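Local structure of tryptophan synthase alpha chain (Aquifex aeolicus, 2EKC) at residues A[207-212]-A[227-232]. The protein probably catalyses, as the alpha subunit of tryptophan synthase, the aldol cleavage of indoleglycerol phosphate to indole and glyceraldehyde 3-phosphate. Sequence-based numbering, arbitrary orientation.
Sequences KPVVVG and FADGVV
The carboxylate oxygen OD2 of D229 is gripped twice: it accepts a hydrogen bond from the backbone N of V209 (2.8 Å) on its anti lone pair, and it forms a salt bridge with R202. A chi1 of -58° turns CG away from the carbonyl carbon, and D229 reaches over to the start of the neighbouring strand, where OD2 also lies close to CA of P208. The D229 backbone N returns a 2.9 Å bond to V209 O, nearly in line with that carbonyl, so main chain and side chain of one residue clasp both polar groups of V209. With an alanine here, the V209 N-H is likely to lose its side-chain acceptor and R202 its carboxylate mate. Beyond this clasp the strands pair in parallel: V211 N donates to G230 O at 3.0 Å, and V232 N donates to V211 O at 3.0 Å from above the carbonyl plane. The V231 CA-H also points at V211 O, with CA and O 3.3 Å apart. Apolar contacts flank the strand pair on both faces. On the face of V210 and V232, their CG2 methyls meet at 3.9 Å and CG1 of V210 lies against CA of G230, which has no side chain. On the V211 face, its CG2 touches CB of A228 at 3.8 Å, with the F227 ring slightly farther off. The pair is formed by the seventh and eighth strands of a TIM barrel, joined by helix 218-225 in a beta-alpha-beta crossover; V232 lies beside E49, one of two predicted proton acceptors. Strand 174-177 pairs with 209-212 on its other edge, helix 192-204 supplies R202 and packs on V209 and F227, and helix 3-14 brings F8 against P208, V210 and D229.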
loop_
_atom_site.group_PDB
_atom_site.type_symbol
_atom_site.label_atom_id
_atom_site.label_comp_id
_atom_site.label_asym_id
_atom_site.label_seq_id
_atom_site.Cartn_x
_atom_site.Cartn_y
_atom_site.Cartn_z
ATOM N N LYS A 207 0.443 -17.218 -0.114
ATOM C CA LYS A 207 1.056 -15.894 -0.133
ATOM C C LYS A 207 0.460 -14.979 0.940
ATOM O O LYS A 207 -0.740 -15.014 1.201
ATOM C CB LYS A 207 0.892 -15.259 -1.516
ATOM C CG LYS A 207 1.415 -16.128 -2.655
ATOM C CD LYS A 207 1.593 -15.319 -3.926
ATOM C CE LYS A 207 2.176 -16.165 -5.051
ATOM N NZ LYS A 207 1.185 -17.128 -5.597
ATOM N N PRO A 208 1.299 -14.153 1.581
ATOM C CA PRO A 208 0.806 -13.246 2.622
ATOM C C PRO A 208 -0.323 -12.341 2.145
ATOM O O PRO A 208 -0.405 -11.991 0.963
ATOM C CB PRO A 208 2.057 -12.464 3.031
ATOM C CG PRO A 208 2.939 -12.539 1.814
ATOM C CD PRO A 208 2.743 -13.958 1.356
ATOM N N VAL A 209 -1.202 -11.974 3.069
ATOM C CA VAL A 209 -2.323 -11.117 2.736
ATOM C C VAL A 209 -2.465 -10.001 3.756
ATOM O O VAL A 209 -2.378 -10.239 4.958
ATOM C CB VAL A 209 -3.649 -11.929 2.665
ATOM C CG1 VAL A 209 -3.887 -12.681 3.971
ATOM C CG2 VAL A 209 -4.821 -10.996 2.375
ATOM N N VAL A 210 -2.651 -8.776 3.268
ATOM C CA VAL A 210 -2.838 -7.627 4.141
ATOM C C VAL A 210 -4.277 -7.148 3.966
ATOM O O VAL A 210 -4.850 -7.251 2.877
ATOM C CB VAL A 210 -1.843 -6.470 3.817
ATOM C CG1 VAL A 210 -0.414 -6.921 4.099
ATOM C CG2 VAL A 210 -1.985 -6.033 2.376
ATOM N N VAL A 211 -4.865 -6.646 5.044
ATOM C CA VAL A 211 -6.246 -6.185 5.018
ATOM C C VAL A 211 -6.333 -4.710 5.384
ATOM O O VAL A 211 -5.727 -4.267 6.359
ATOM C CB VAL A 211 -7.102 -7.016 5.998
ATOM C CG1 VAL A 211 -8.502 -6.439 6.113
ATOM C CG2 VAL A 211 -7.162 -8.457 5.515
ATOM N N GLY A 212 -7.096 -3.956 4.603
ATOM C CA GLY A 212 -7.225 -2.538 4.869
ATOM C C GLY A 212 -8.642 -2.015 4.972
ATOM O O GLY A 212 -9.613 -2.769 4.894
ATOM N N PHE A 227 -5.836 -12.459 12.134
ATOM C CA PHE A 227 -6.108 -13.371 11.025
ATOM C C PHE A 227 -5.425 -13.012 9.701
ATOM O O PHE A 227 -5.375 -13.831 8.786
ATOM C CB PHE A 227 -7.628 -13.535 10.824
ATOM C CG PHE A 227 -8.343 -12.278 10.411
ATOM C CD1 PHE A 227 -8.362 -11.873 9.080
ATOM C CD2 PHE A 227 -9.030 -11.515 11.351
ATOM C CE1 PHE A 227 -9.054 -10.732 8.694
ATOM C CE2 PHE A 227 -9.722 -10.374 10.974
ATOM C CZ PHE A 227 -9.737 -9.982 9.644
ATOM N N ALA A 228 -4.894 -11.799 9.594
ATOM C CA ALA A 228 -4.199 -11.391 8.374
ATOM C C ALA A 228 -2.701 -11.324 8.670
ATOM O O ALA A 228 -2.292 -11.366 9.830
ATOM C CB ALA A 228 -4.701 -10.029 7.909
ATOM N N ASP A 229 -1.882 -11.222 7.627
ATOM C CA ASP A 229 -0.437 -11.139 7.816
ATOM C C ASP A 229 -0.020 -9.685 7.989
ATOM O O ASP A 229 1.140 -9.382 8.282
ATOM C CB ASP A 229 0.275 -11.764 6.623
ATOM C CG ASP A 229 -0.131 -13.205 6.408
ATOM O OD1 ASP A 229 0.110 -14.016 7.321
ATOM O OD2 ASP A 229 -0.703 -13.523 5.342
ATOM N N GLY A 230 -0.982 -8.785 7.819
ATOM C CA GLY A 230 -0.702 -7.372 7.975
ATOM C C GLY A 230 -1.938 -6.509 7.825
ATOM O O GLY A 230 -2.982 -6.965 7.349
ATOM N N VAL A 231 -1.819 -5.253 8.242
ATOM C CA VAL A 231 -2.926 -4.314 8.143
ATOM C C VAL A 231 -2.470 -3.035 7.453
ATOM O O VAL A 231 -1.324 -2.604 7.602
ATOM C CB VAL A 231 -3.492 -3.963 9.531
ATOM C CG1 VAL A 231 -3.958 -5.230 10.231
ATOM C CG2 VAL A 231 -2.443 -3.254 10.359
ATOM N N VAL A 232 -3.380 -2.436 6.697
ATOM C CA VAL A 232 -3.093 -1.210 5.975
ATOM C C VAL A 232 -3.821 -0.048 6.639
ATOM O O VAL A 232 -5.026 -0.124 6.890
ATOM C CB VAL A 232 -3.558 -1.321 4.508
ATOM C CG1 VAL A 232 -3.130 -0.088 3.728
ATOM C CG2 VAL A 232 -2.988 -2.590 3.884
#